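Local coordinates for replication initiator A family protein (PDB 4PT7), which probably initiates replication of staphylococcal multiresistance plasmids by assembling on the origin, with an N-terminal region of helix-turn-helix type, at residues B[21-26]-B[35-40]; B[53-58]-B[63-68]; B[84-89]-B[95-100]. All blocks are in the same frame, centred on the assembly; numbering follows the deposited sequence.

Interaction 1 (B[21-26]-B[35-40]); sequences KVFFTS and DMKIAY
Phe-23 and Lys-37 have the nearest CA atoms of the two segments, 7.2 Å apart, where the short, weakly bonded helical turn 22-25 packs against the start of the long helix 34-52. Across this gap the side chains of Phe-23 and Lys-37 run alongside one another, pointing opposite ways. The lysine chain is extended beyond CG and carries NZ to Phe-23 O, a hydrogen bond of 3.1 Å whose donor sits above the carbonyl plane, 40° out of it. On the way, CD of Lys-37 lies off-centre over the Phe-24 ring, a CH-pi contact 4.2 Å from the ring centroid. Both segments belong to the RepA N-terminal region, of the helix-turn-helix clan, and the turn joins the chain after strand 16-20 to helix 34-52 by packing. The aromatic half of the contact is a T-shaped pair: the edge of Phe-23 meets one face of Tyr-40, planes at 76°, with Phe-23 CZ 3.8 Å above the centre of that face. Tyr-40 OH is hydrogen-bonded to Met-111 O, which restrains the ring that receives Phe-23. Phe-24, whose ring lies against the lysine chain, also pairs edge-to-face with Tyr-17 of the second subunit.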
loop_
_atom_site.group_PDB
_atom_site.type_symbol
_atom_site.label_atom_id
_atom_site.label_comp_id
_atom_site.label_asym_id
_atom_site.label_seq_id
_atom_site.Cartn_x
_atom_site.Cartn_y
_atom_site.Cartn_z
ATOM N N LYS B 21 -19.836 11.675 7.423
ATOM C CA LYS B 21 -20.599 10.611 8.070
ATOM C C LYS B 21 -21.498 9.892 7.072
ATOM O O LYS B 21 -21.780 8.701 7.217
ATOM C CB LYS B 21 -21.457 11.178 9.211
ATOM C CG LYS B 21 -20.669 11.603 10.453
ATOM C CD LYS B 21 -21.603 11.763 11.663
ATOM C CE LYS B 21 -20.830 12.172 12.897
ATOM N NZ LYS B 21 -21.718 12.313 14.099
ATOM N N VAL B 22 -21.946 10.619 6.057
ATOM C CA VAL B 22 -22.804 10.034 5.041
ATOM C C VAL B 22 -22.108 8.834 4.371
ATOM O O VAL B 22 -22.771 7.967 3.811
ATOM C CB VAL B 22 -23.208 11.110 3.988
ATOM C CG1 VAL B 22 -21.988 11.581 3.225
ATOM C CG2 VAL B 22 -24.273 10.568 3.049
ATOM N N PHE B 23 -20.777 8.766 4.448
ATOM C CA PHE B 23 -20.051 7.643 3.842
ATOM C C PHE B 23 -20.278 6.358 4.633
ATOM O O PHE B 23 -19.913 5.272 4.181
ATOM C CB PHE B 23 -18.524 7.915 3.769
ATOM C CG PHE B 23 -18.123 8.934 2.724
ATOM C CD1 PHE B 23 -19.079 9.520 1.901
ATOM C CD2 PHE B 23 -16.791 9.309 2.572
ATOM C CE1 PHE B 23 -18.710 10.473 0.938
ATOM C CE2 PHE B 23 -16.412 10.254 1.617
ATOM C CZ PHE B 23 -17.371 10.838 0.799
ATOM N N PHE B 24 -20.873 6.470 5.814
ATOM C CA PHE B 24 -21.109 5.285 6.630
ATOM C C PHE B 24 -22.591 5.023 6.877
ATOM O O PHE B 24 -22.954 4.055 7.533
ATOM C CB PHE B 24 -20.392 5.404 7.978
ATOM C CG PHE B 24 -18.917 5.654 7.867
ATOM C CD1 PHE B 24 -18.422 6.950 7.781
ATOM C CD2 PHE B 24 -18.014 4.593 7.875
ATOM C CE1 PHE B 24 -17.043 7.190 7.710
ATOM C CE2 PHE B 24 -16.638 4.819 7.802
ATOM C CZ PHE B 24 -16.152 6.122 7.721
ATOM N N THR B 25 -23.447 5.887 6.350
ATOM C CA THR B 25 -24.886 5.723 6.524
ATOM C C THR B 25 -25.559 5.512 5.177
ATOM O O THR B 25 -26.330 4.561 5.010
ATOM C CB THR B 25 -25.518 6.957 7.213
ATOM O OG1 THR B 25 -25.273 8.129 6.426
ATOM C CG2 THR B 25 -24.918 7.153 8.604
ATOM N N SER B 26 -25.255 6.394 4.225
ATOM C CA SER B 26 -25.815 6.335 2.871
ATOM C C SER B 26 -25.410 5.054 2.156
ATOM O O SER B 26 -24.229 4.680 2.152
ATOM C CB SER B 26 -25.333 7.537 2.044
ATOM O OG SER B 26 -25.801 7.482 0.705
ATOM N N ASP B 35 -10.014 2.749 2.267
ATOM C CA ASP B 35 -8.949 3.540 1.665
ATOM C C ASP B 35 -9.487 4.733 0.880
ATOM O O ASP B 35 -8.860 5.796 0.840
ATOM C CB ASP B 35 -8.060 2.668 0.770
ATOM C CG ASP B 35 -7.031 1.885 1.568
ATOM O OD1 ASP B 35 -6.437 2.468 2.502
ATOM O OD2 ASP B 35 -6.813 0.696 1.263
ATOM N N MET B 36 -10.644 4.544 0.254
ATOM C CA MET B 36 -11.295 5.592 -0.517
ATOM C C MET B 36 -11.843 6.681 0.411
ATOM O O MET B 36 -11.733 7.876 0.117
ATOM C CB MET B 36 -12.460 5.008 -1.319
ATOM C CG MET B 36 -12.060 4.246 -2.586
ATOM S SD MET B 36 -13.407 3.258 -3.262
ATOM C CE MET B 36 -12.501 1.870 -3.967
ATOM N N LYS B 37 -12.464 6.263 1.511
ATOM C CA LYS B 37 -13.023 7.217 2.459
ATOM C C LYS B 37 -11.903 8.051 3.075
ATOM O O LYS B 37 -12.017 9.263 3.208
ATOM C CB LYS B 37 -13.808 6.482 3.550
ATOM C CG LYS B 37 -15.071 5.808 3.024
ATOM C CD LYS B 37 -15.760 4.980 4.097
ATOM C CE LYS B 37 -16.861 4.137 3.468
ATOM N NZ LYS B 37 -17.525 3.253 4.449
ATOM N N ILE B 38 -10.815 7.393 3.451
ATOM C CA ILE B 38 -9.683 8.084 4.043
ATOM C C ILE B 38 -9.017 9.000 3.011
ATOM O O ILE B 38 -8.784 10.181 3.288
ATOM C CB ILE B 38 -8.690 7.054 4.631
ATOM C CG1 ILE B 38 -9.312 6.436 5.889
ATOM C CG2 ILE B 38 -7.355 7.706 4.944
ATOM C CD1 ILE B 38 -8.551 5.269 6.467
ATOM N N ALA B 39 -8.745 8.470 1.820
ATOM C CA ALA B 39 -8.132 9.267 0.765
ATOM C C ALA B 39 -8.970 10.525 0.520
ATOM O O ALA B 39 -8.430 11.618 0.359
ATOM C CB ALA B 39 -8.031 8.453 -0.525
ATOM N N TYR B 40 -10.291 10.362 0.482
ATOM C CA TYR B 40 -11.183 11.491 0.247
ATOM C C TYR B 40 -10.931 12.549 1.320
ATOM O O TYR B 40 -10.797 13.737 1.015
ATOM C CB TYR B 40 -12.645 11.040 0.308
ATOM C CG TYR B 40 -13.639 12.168 0.131
ATOM C CD1 TYR B 40 -14.150 12.495 -1.132
ATOM C CD2 TYR B 40 -14.041 12.943 1.226
ATOM C CE1 TYR B 40 -15.030 13.575 -1.294
ATOM C CE2 TYR B 40 -14.919 14.013 1.074
ATOM C CZ TYR B 40 -15.402 14.325 -0.186
ATOM O OH TYR B 40 -16.232 15.402 -0.339
#

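Interaction 2 (B[53-58]-B[63-68]); sequences NSWVDE and YFVYSN
Asn-53, the first residue beyond helix 34-52, reaches Tyr-66 through one water: ND2 of Asn-53 donates to it at 2.9 Å, and the same water lies 2.8 Å from Tyr-66 OH. The other end of the Asn-53 amide, OD1, accepts from Glu-131 N of the second subunit. The helix ends here in a Schellman motif with Ser-54, at positive phi, as its C-prime residue; the chain then turns back through an inverse gamma turn centred on Trp-55, and the two segments lead from this helix toward helix 68-74 in the helix-turn-helix region. Trp-55 is the hub of an aromatic cluster with Tyr-63 and Tyr-66. Its indole is clamped between Asn-53 CB on one face and Val-65 CG2 on the opposite face; the methyl stands 3.5 Å from the centroid of the five-membered ring, only 7° off the normal. The six-membered ring turns its edge to the face of Tyr-66 in a T-shaped pair, planes at 82°, with CZ3 of Trp-55 over the centre of the tyrosine ring. Tyr-66 OH is also hydrogen-bonded to Arg-46 NH1, a second restraint on that ring. Backbone pairing is limited to Tyr-63 N donating to Trp-55 O at 3.2 Å, nearly straight. With CG of Tyr-63 set between its own backbone N and carbonyl carbon (chi1 61°), the phenol folds back against the Trp-55 backbone, whose carbonyl oxygen stands over one ring face toward its rim, and Trp-55 CB lies over its face, 4.0 Å from the centroid. The indole itself is slid well aside from this ring. Further along, past Val-56, Asp-57 comes to the rim of the same phenol: its backbone N is 3.4 Å from Tyr-63 CE2, at the ring edge.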
loop_
_atom_site.group_PDB
_atom_site.type_symbol
_atom_site.label_atom_id
_atom_site.label_comp_id
_atom_site.label_asym_id
_atom_site.label_seq_id
_atom_site.Cartn_x
_atom_site.Cartn_y
_atom_site.Cartn_z
ATOM N N ASN B 53 -2.012 27.630 -3.833
ATOM C CA ASN B 53 -1.340 27.427 -5.113
ATOM C C ASN B 53 -2.123 28.100 -6.231
ATOM O O ASN B 53 -1.813 27.923 -7.408
ATOM C CB ASN B 53 -1.206 25.935 -5.436
ATOM C CG ASN B 53 -0.352 25.200 -4.434
ATOM O OD1 ASN B 53 0.577 25.769 -3.861
ATOM N ND2 ASN B 53 -0.645 23.920 -4.232
ATOM N N SER B 54 -3.144 28.864 -5.854
ATOM C CA SER B 54 -3.992 29.565 -6.813
ATOM C C SER B 54 -4.689 28.605 -7.771
ATOM O O SER B 54 -5.065 28.988 -8.878
ATOM C CB SER B 54 -3.165 30.580 -7.614
ATOM O OG SER B 54 -2.452 31.448 -6.750
ATOM N N TRP B 55 -4.858 27.354 -7.351
ATOM C CA TRP B 55 -5.533 26.370 -8.191
ATOM C C TRP B 55 -7.040 26.533 -8.057
ATOM O O TRP B 55 -7.736 25.649 -7.548
ATOM C CB TRP B 55 -5.131 24.943 -7.802
ATOM C CG TRP B 55 -3.690 24.617 -8.088
ATOM C CD1 TRP B 55 -2.832 25.320 -8.883
ATOM C CD2 TRP B 55 -2.950 23.493 -7.592
ATOM N NE1 TRP B 55 -1.603 24.709 -8.912
ATOM C CE2 TRP B 55 -1.644 23.586 -8.131
ATOM C CE3 TRP B 55 -3.258 22.417 -6.746
ATOM C CZ2 TRP B 55 -0.649 22.644 -7.849
ATOM C CZ3 TRP B 55 -2.269 21.481 -6.465
ATOM C CH2 TRP B 55 -0.979 21.602 -7.015
ATOM N N VAL B 56 -7.537 27.679 -8.510
ATOM C CA VAL B 56 -8.962 27.969 -8.452
ATOM C C VAL B 56 -9.492 28.188 -9.859
ATOM O O VAL B 56 -8.929 28.937 -10.654
ATOM C CB VAL B 56 -9.252 29.222 -7.598
ATOM C CG1 VAL B 56 -10.755 29.477 -7.533
ATOM C CG2 VAL B 56 -8.679 29.038 -6.206
ATOM N N ASP B 57 -10.587 27.508 -10.148
ATOM C CA ASP B 57 -11.247 27.560 -11.440
ATOM C C ASP B 57 -11.796 28.955 -11.728
ATOM O O ASP B 57 -11.867 29.798 -10.835
ATOM C CB ASP B 57 -12.384 26.545 -11.436
ATOM C CG ASP B 57 -12.763 26.111 -12.803
ATOM O OD1 ASP B 57 -11.888 26.161 -13.690
ATOM O OD2 ASP B 57 -13.924 25.706 -12.985
ATOM N N GLU B 58 -12.193 29.199 -12.973
ATOM C CA GLU B 58 -12.745 30.497 -13.347
ATOM C C GLU B 58 -14.078 30.754 -12.650
ATOM O O GLU B 58 -14.493 31.901 -12.500
ATOM C CB GLU B 58 -12.943 30.586 -14.866
ATOM C CG GLU B 58 -11.907 31.434 -15.585
ATOM C CD GLU B 58 -10.524 30.795 -15.607
ATOM O OE1 GLU B 58 -9.570 31.474 -16.053
ATOM O OE2 GLU B 58 -10.390 29.621 -15.188
ATOM N N TYR B 63 -9.473 22.968 -7.427
ATOM C CA TYR B 63 -9.030 21.733 -8.064
ATOM C C TYR B 63 -7.588 21.367 -7.718
ATOM O O TYR B 63 -6.888 22.110 -7.030
ATOM C CB TYR B 63 -9.192 21.855 -9.586
ATOM C CG TYR B 63 -8.379 22.978 -10.205
ATOM C CD1 TYR B 63 -7.017 22.822 -10.463
ATOM C CD2 TYR B 63 -8.964 24.215 -10.500
ATOM C CE1 TYR B 63 -6.257 23.860 -10.996
ATOM C CE2 TYR B 63 -8.209 25.264 -11.033
ATOM C CZ TYR B 63 -6.856 25.077 -11.278
ATOM O OH TYR B 63 -6.098 26.109 -11.794
ATOM N N PHE B 64 -7.159 20.201 -8.191
ATOM C CA PHE B 64 -5.803 19.712 -7.956
ATOM C C PHE B 64 -5.073 19.536 -9.281
ATOM O O PHE B 64 -5.680 19.151 -10.289
ATOM C CB PHE B 64 -5.823 18.363 -7.235
ATOM C CG PHE B 64 -6.408 18.419 -5.863
ATOM C CD1 PHE B 64 -7.562 17.702 -5.556
ATOM C CD2 PHE B 64 -5.797 19.171 -4.867
ATOM C CE1 PHE B 64 -8.099 17.737 -4.268
ATOM C CE2 PHE B 64 -6.326 19.211 -3.578
ATOM C CZ PHE B 64 -7.477 18.493 -3.279
ATOM N N VAL B 65 -3.771 19.817 -9.259
ATOM C CA VAL B 65 -2.919 19.684 -10.433
ATOM C C VAL B 65 -1.716 18.852 -10.012
ATOM O O VAL B 65 -0.590 19.116 -10.423
ATOM C CB VAL B 65 -2.394 21.053 -10.918
ATOM C CG1 VAL B 65 -1.848 20.922 -12.324
ATOM C CG2 VAL B 65 -3.488 22.089 -10.859
ATOM N N TYR B 66 -1.955 17.853 -9.174
ATOM C CA TYR B 66 -0.874 17.006 -8.688
ATOM C C TYR B 66 -0.565 15.851 -9.643
ATOM O O TYR B 66 -1.470 15.258 -10.242
ATOM C CB TYR B 66 -1.231 16.451 -7.307
ATOM C CG TYR B 66 -1.202 17.464 -6.175
ATOM C CD1 TYR B 66 -2.317 17.656 -5.357
ATOM C CD2 TYR B 66 -0.043 18.173 -5.875
ATOM C CE1 TYR B 66 -2.276 18.518 -4.269
ATOM C CE2 TYR B 66 0.009 19.044 -4.779
ATOM C CZ TYR B 66 -1.113 19.206 -3.983
ATOM O OH TYR B 66 -1.070 20.044 -2.894
ATOM N N SER B 67 0.717 15.540 -9.789
ATOM C CA SER B 67 1.119 14.433 -10.653
ATOM C C SER B 67 0.854 13.145 -9.894
ATOM O O SER B 67 0.625 13.169 -8.679
ATOM C CB SER B 67 2.610 14.524 -11.005
ATOM O OG SER B 67 3.422 14.480 -9.845
ATOM N N ASN B 68 0.873 12.026 -10.608
ATOM C CA ASN B 68 0.636 10.727 -9.997
ATOM C C ASN B 68 1.659 10.433 -8.906
ATOM O O ASN B 68 1.341 9.793 -7.909
ATOM C CB ASN B 68 0.680 9.642 -11.069
ATOM C CG ASN B 68 -0.573 9.618 -11.922
ATOM O OD1 ASN B 68 -0.588 9.046 -13.013
ATOM N ND2 ASN B 68 -1.640 10.226 -11.420
HETATM O O HOH W 1 1.059 21.825 -3.141
#

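Interaction 3 (B[84-89]-B[95-100]); sequences KIKKGL and LIQKRR
Lys-86 is bent at chi3 (66°), which swings its amine toward Gln-97, whose chain is extended with CG opposite the backbone N (chi1 -169°). The two chains cross at about a right angle, and NZ of Lys-86 lies 2.8 Å from OE1 of Gln-97, a weak hydrogen bond despite the short distance. The setting is consistent with a winged helix-turn-helix domain: helix 79-91 packs beside strand 95-98, which pairs antiparallel with strand 107-110 as the wing hairpin. The axes of the short helix and strand segments come within 8.1 Å, at 114° between their directions. Leu-95 and Gln-97, alternate residues of the strand, point their CB atoms at the helix, while Ile-96 between them points away. The amide of Gln-97 has a partner at its other end as well, because NE2 donates to Glu-90 OE1 one residue past the helical segment. Both polar atoms of the amide thus have a partner on the helix, the stronger being Glu-90, which would favour this rotation. Nearer the helix end the contact is apolar. Leu-95 extends its CD2 branch against the backbone of Lys-86, 3.9 Å from Lys-86 O, and CB of Leu-95 meets CB of Leu-89 at 3.6 Å.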
loop_
_atom_site.group_PDB
_atom_site.type_symbol
_atom_site.label_atom_id
_atom_site.label_comp_id
_atom_site.label_asym_id
_atom_site.label_seq_id
_atom_site.Cartn_x
_atom_site.Cartn_y
_atom_site.Cartn_z
ATOM N N LYS B 84 -7.155 2.614 -8.258
ATOM C CA LYS B 84 -8.387 2.108 -7.677
ATOM C C LYS B 84 -9.125 3.189 -6.865
ATOM O O LYS B 84 -10.347 3.283 -6.927
ATOM C CB LYS B 84 -8.096 0.869 -6.817
ATOM C CG LYS B 84 -9.308 0.378 -6.019
ATOM C CD LYS B 84 -9.237 -1.107 -5.633
ATOM C CE LYS B 84 -7.987 -1.476 -4.829
ATOM N NZ LYS B 84 -6.766 -1.571 -5.678
ATOM N N ILE B 85 -8.389 4.011 -6.125
ATOM C CA ILE B 85 -9.016 5.062 -5.330
ATOM C C ILE B 85 -9.714 6.078 -6.228
ATOM O O ILE B 85 -10.905 6.367 -6.042
ATOM C CB ILE B 85 -7.971 5.740 -4.408
ATOM C CG1 ILE B 85 -7.600 4.758 -3.287
ATOM C CG2 ILE B 85 -8.526 7.037 -3.814
ATOM C CD1 ILE B 85 -6.479 5.217 -2.387
ATOM N N LYS B 86 -8.981 6.593 -7.210
ATOM C CA LYS B 86 -9.530 7.557 -8.155
ATOM C C LYS B 86 -10.770 6.997 -8.848
ATOM O O LYS B 86 -11.775 7.696 -9.011
ATOM C CB LYS B 86 -8.477 7.925 -9.205
ATOM C CG LYS B 86 -7.276 8.670 -8.632
ATOM C CD LYS B 86 -6.112 8.747 -9.630
ATOM C CE LYS B 86 -6.434 9.574 -10.850
ATOM N NZ LYS B 86 -5.272 9.592 -11.784
ATOM N N LYS B 87 -10.698 5.731 -9.241
ATOM C CA LYS B 87 -11.809 5.089 -9.927
ATOM C C LYS B 87 -13.024 5.000 -9.006
ATOM O O LYS B 87 -14.148 5.291 -9.410
ATOM C CB LYS B 87 -11.406 3.684 -10.386
ATOM C CG LYS B 87 -12.341 3.059 -11.431
ATOM C CD LYS B 87 -12.215 3.775 -12.782
ATOM C CE LYS B 87 -12.868 2.983 -13.927
ATOM N NZ LYS B 87 -14.343 2.797 -13.784
ATOM N N GLY B 88 -12.786 4.592 -7.765
ATOM C CA GLY B 88 -13.862 4.469 -6.805
ATOM C C GLY B 88 -14.506 5.812 -6.474
ATOM O O GLY B 88 -15.722 5.914 -6.429
ATOM N N LEU B 89 -13.706 6.848 -6.242
ATOM C CA LEU B 89 -14.281 8.157 -5.933
ATOM C C LEU B 89 -15.031 8.689 -7.146
ATOM O O LEU B 89 -16.102 9.288 -7.008
ATOM C CB LEU B 89 -13.191 9.149 -5.508
ATOM C CG LEU B 89 -12.439 8.754 -4.230
ATOM C CD1 LEU B 89 -11.473 9.865 -3.821
ATOM C CD2 LEU B 89 -13.438 8.488 -3.118
ATOM N N LEU B 95 -15.382 12.568 -7.254
ATOM C CA LEU B 95 -14.174 13.062 -7.899
ATOM C C LEU B 95 -14.361 13.214 -9.396
ATOM O O LEU B 95 -14.897 12.318 -10.050
ATOM C CB LEU B 95 -13.016 12.091 -7.640
ATOM C CG LEU B 95 -11.644 12.456 -8.210
ATOM C CD1 LEU B 95 -11.106 13.661 -7.468
ATOM C CD2 LEU B 95 -10.686 11.279 -8.058
ATOM N N ILE B 96 -13.928 14.353 -9.930
ATOM C CA ILE B 96 -14.009 14.614 -11.362
ATOM C C ILE B 96 -12.574 14.652 -11.869
ATOM O O ILE B 96 -11.715 15.305 -11.272
ATOM C CB ILE B 96 -14.670 15.970 -11.678
ATOM C CG1 ILE B 96 -16.126 15.974 -11.206
ATOM C CG2 ILE B 96 -14.588 16.245 -13.184
ATOM C CD1 ILE B 96 -16.976 14.884 -11.812
ATOM N N GLN B 97 -12.321 13.962 -12.974
ATOM C CA GLN B 97 -10.978 13.908 -13.536
ATOM C C GLN B 97 -10.934 14.360 -14.995
ATOM O O GLN B 97 -11.552 13.740 -15.863
ATOM C CB GLN B 97 -10.439 12.476 -13.413
ATOM C CG GLN B 97 -8.955 12.325 -13.716
ATOM C CD GLN B 97 -8.425 10.930 -13.408
ATOM O OE1 GLN B 97 -7.220 10.683 -13.485
ATOM N NE2 GLN B 97 -9.323 10.011 -13.058
ATOM N N LYS B 98 -10.213 15.448 -15.258
ATOM C CA LYS B 98 -10.060 15.971 -16.618
ATOM C C LYS B 98 -8.625 15.729 -17.085
ATOM O O LYS B 98 -7.670 16.256 -16.505
ATOM C CB LYS B 98 -10.369 17.473 -16.672
ATOM C CG LYS B 98 -11.826 17.832 -16.389
ATOM C CD LYS B 98 -12.100 19.312 -16.628
ATOM C CE LYS B 98 -13.547 19.679 -16.293
ATOM N NZ LYS B 98 -14.538 18.893 -17.082
ATOM N N ARG B 99 -8.475 14.920 -18.130
ATOM C CA ARG B 99 -7.154 14.608 -18.659
ATOM C C ARG B 99 -6.617 15.688 -19.589
ATOM O O ARG B 99 -7.377 16.353 -20.298
ATOM C CB ARG B 99 -7.184 13.266 -19.392
ATOM C CG ARG B 99 -7.281 12.064 -18.469
ATOM C CD ARG B 99 -7.090 10.762 -19.232
ATOM N NE ARG B 99 -6.857 9.632 -18.336
ATOM C CZ ARG B 99 -7.753 9.151 -17.482
ATOM N NH1 ARG B 99 -8.960 9.699 -17.400
ATOM N NH2 ARG B 99 -7.444 8.120 -16.704
ATOM N N ARG B 100 -5.298 15.857 -19.571
ATOM C CA ARG B 100 -4.629 16.843 -20.407
ATOM C C ARG B 100 -3.651 16.120 -21.334
ATOM O O ARG B 100 -2.967 16.743 -22.153
ATOM C CB ARG B 100 -3.897 17.858 -19.523
ATOM C CG ARG B 100 -4.837 18.743 -18.703
ATOM C CD ARG B 100 -4.199 19.209 -17.406
ATOM N NE ARG B 100 -3.042 20.075 -17.610
ATOM C CZ ARG B 100 -2.252 20.503 -16.629
ATOM N NH1 ARG B 100 -2.495 20.141 -15.377
ATOM N NH2 ARG B 100 -1.221 21.294 -16.895
#

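Overall arrangement
Interactions 1 and 3 share helix 34-52: Met-36 and Ala-39, in the same helical segment as Lys-37 and Tyr-40, pack on Ile-85, Gly-88 and Leu-89, with Ala-39 CB 3.6 Å from Ile-85 CG2. All three contacts are partly buried. Interaction 1 is nearest the chain centre, about 8 Å between centres; interaction 2 alone includes exposed touching residues, Ser-54 and Val-56. It follows the far end of that helix and meets interaction 3 where Val-65 packs on Arg-100. Interaction 1 lays a lysine chain along two phenylalanines and ends it on a carbonyl, interaction 2 is chiefly aromatic, and interaction 3 joins leucine packing to a weak hydrogen bond from a lysine to a glutamine side chain. Interactions 1 and 2 touch the second subunit; no other chain touches interaction 3.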